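Local coordinates for protein Rv1364c/MT1410 (Mycobacterium tuberculosis, PDB 3KE6) that probably acts as a manganese-dependent PP2C-type serine phosphatase joined to an anti-sigma factor kinase domain, in the control of sigma factor activity, at residues G52-F56 / V68-V72. Residues are numbered along the deposited sequence; the frame is centred on the assembly and turned at random.
With MN (manganese (II) ion), chain E; MN (manganese (II) ion), chain F.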
loop_
_atom_site.group_PDB
_atom_site.type_symbol
_atom_site.label_atom_id
_atom_site.label_comp_id
_atom_site.label_asym_id
_atom_site.label_seq_id
_atom_site.Cartn_x
_atom_site.Cartn_y
_atom_site.Cartn_z
ATOM N N GLY A 52 7.370 -4.589 -17.471
ATOM C CA GLY A 52 7.082 -4.092 -18.814
ATOM C C GLY A 52 6.825 -2.602 -18.759
ATOM O O GLY A 52 7.441 -1.892 -17.975
ATOM N N GLY A 53 5.890 -2.133 -19.572
ATOM C CA GLY A 53 5.623 -0.711 -19.686
ATOM C C GLY A 53 4.727 -0.195 -18.588
ATOM O O GLY A 53 4.491 1.010 -18.505
ATOM N N ASP A 54 4.223 -1.102 -17.750
ATOM C CA ASP A 54 3.342 -0.749 -16.638
ATOM C C ASP A 54 4.087 -0.627 -15.306
ATOM O O ASP A 54 5.065 -1.330 -15.052
ATOM C CB ASP A 54 2.263 -1.822 -16.425
ATOM C CG ASP A 54 1.114 -1.734 -17.408
ATOM O OD1 ASP A 54 1.188 -0.963 -18.379
ATOM O OD2 ASP A 54 0.125 -2.478 -17.210
ATOM N N TRP A 55 3.580 0.245 -14.443
ATOM C CA TRP A 55 3.938 0.189 -13.049
ATOM C C TRP A 55 2.814 0.723 -12.199
ATOM O O TRP A 55 1.876 1.337 -12.699
ATOM C CB TRP A 55 5.260 0.919 -12.781
ATOM C CG TRP A 55 5.162 2.395 -12.551
ATOM C CD1 TRP A 55 5.200 3.025 -11.358
ATOM C CD2 TRP A 55 5.033 3.427 -13.549
ATOM N NE1 TRP A 55 5.094 4.381 -11.532
ATOM C CE2 TRP A 55 4.993 4.657 -12.868
ATOM C CE3 TRP A 55 4.939 3.426 -14.947
ATOM C CZ2 TRP A 55 4.873 5.875 -13.525
ATOM C CZ3 TRP A 55 4.807 4.635 -15.606
ATOM C CH2 TRP A 55 4.777 5.844 -14.895
ATOM N N PHE A 56 2.896 0.421 -10.910
ATOM C CA PHE A 56 1.987 0.964 -9.911
ATOM C C PHE A 56 2.854 1.459 -8.766
ATOM O O PHE A 56 4.014 1.080 -8.655
ATOM C CB PHE A 56 1.010 -0.100 -9.420
ATOM C CG PHE A 56 1.679 -1.218 -8.708
ATOM C CD1 PHE A 56 1.876 -1.166 -7.329
ATOM C CD2 PHE A 56 2.186 -2.297 -9.408
ATOM C CE1 PHE A 56 2.529 -2.175 -6.680
ATOM C CE2 PHE A 56 2.858 -3.319 -8.748
ATOM C CZ PHE A 56 3.030 -3.246 -7.392
ATOM N N VAL A 68 -0.561 5.382 -7.659
ATOM C CA VAL A 68 -0.061 5.633 -9.008
ATOM C C VAL A 68 -0.215 4.400 -9.843
ATOM O O VAL A 68 0.175 3.325 -9.425
ATOM C CB VAL A 68 1.468 6.002 -9.006
ATOM C CG1 VAL A 68 2.025 6.097 -10.451
ATOM C CG2 VAL A 68 1.717 7.298 -8.223
ATOM N N VAL A 69 -0.767 4.571 -11.033
ATOM C CA VAL A 69 -0.686 3.555 -12.076
ATOM C C VAL A 69 -0.245 4.258 -13.361
ATOM O O VAL A 69 -0.697 5.357 -13.649
ATOM C CB VAL A 69 -2.038 2.812 -12.250
ATOM C CG1 VAL A 69 -2.163 2.259 -13.624
ATOM C CG2 VAL A 69 -2.165 1.685 -11.222
ATOM N N GLY A 70 0.663 3.636 -14.110
ATOM C CA GLY A 70 1.159 4.208 -15.359
ATOM C C GLY A 70 1.416 3.190 -16.451
ATOM O O GLY A 70 1.667 2.030 -16.154
ATOM N N ASP A 71 1.359 3.641 -17.714
ATOM C CA ASP A 71 1.532 2.780 -18.904
ATOM C C ASP A 71 2.433 3.486 -19.941
ATOM O O ASP A 71 2.097 4.559 -20.445
ATOM C CB ASP A 71 0.168 2.385 -19.534
ATOM C CG ASP A 71 0.286 1.217 -20.518
ATOM O OD1 ASP A 71 1.430 0.793 -20.762
ATOM O OD2 ASP A 71 -0.737 0.704 -21.068
ATOM N N VAL A 72 3.571 2.869 -20.244
ATOM C CA VAL A 72 4.519 3.371 -21.234
ATOM C C VAL A 72 4.293 2.611 -22.546
ATOM O O VAL A 72 4.069 1.407 -22.523
ATOM C CB VAL A 72 5.980 3.171 -20.730
ATOM C CG1 VAL A 72 6.975 3.411 -21.824
ATOM C CG2 VAL A 72 6.265 4.084 -19.564
HETATM MN MN MN E . 2.217 0.264 -22.748
HETATM MN MN MN F . -1.123 -0.651 -22.407
HETATM O O HOH W 1 0.804 -1.351 -23.244
HETATM O O HOH W 2 1.680 0.554 -24.878
HETATM O O HOH W 3 3.971 -1.004 -23.150
HETATM O O HOH W 4 -0.804 -1.934 -20.629
HETATM O O HOH W 5 -1.661 0.156 -24.388
#
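Asp71 and Asp54 meet on one face of an antiparallel strand pair, beside two manganese ions. Their carboxylates are turned 89° against each other, and Asp71 OD1 lies 3.0 Å from Asp54 OD1. Both oxygens are acceptors, so no hydrogen bond joins them. One manganese ion is bound by Asp71 OD1, the backbone Val72 O and three waters. Asp71 OD2 binds the other manganese ion at 1.9 Å. The group thus bridges the metals, with CG anti to the backbone N (chi1 -165°), on the side of the carbonyl carbon. Water 1 is shared by both ions, and Asp188 and Asp247 complete the protein ligands of the ion at Asp71 OD2. Asp54 OD2 is hydrogen-bonded to OG1 of Thr250 and of Thr187, which would limit rotation of its carboxylate.

The other face carries Trp55. Its CG stands between the backbone N and the carbonyl carbon (chi1 85°), which lays the indole across the neighbouring strand. Gly70 CA sits under the six-membered ring, 3.9 Å from its centroid, in a CH-pi contact. Val68 CG1 touches Trp55 NE1 obliquely at 3.7 Å, and Val72 CG2 approaches CZ3 at the far end of the ring. Helix 77-95 packs against the same indole through Met83 and Arg87. Back on the aspartate face, Phe56 touches Val69 CG2 through CB.

Trp55 and Gly70 exchange two backbone hydrogen bonds. A third runs from Val72 N to Gly53 O, at the point where the strand gives way to the loop that carries Val72. This is a beta hairpin of strands 54-60 and 64-71, whose end carries the bridging aspartate of the two-metal centre characteristic of PP2C-type phosphatases.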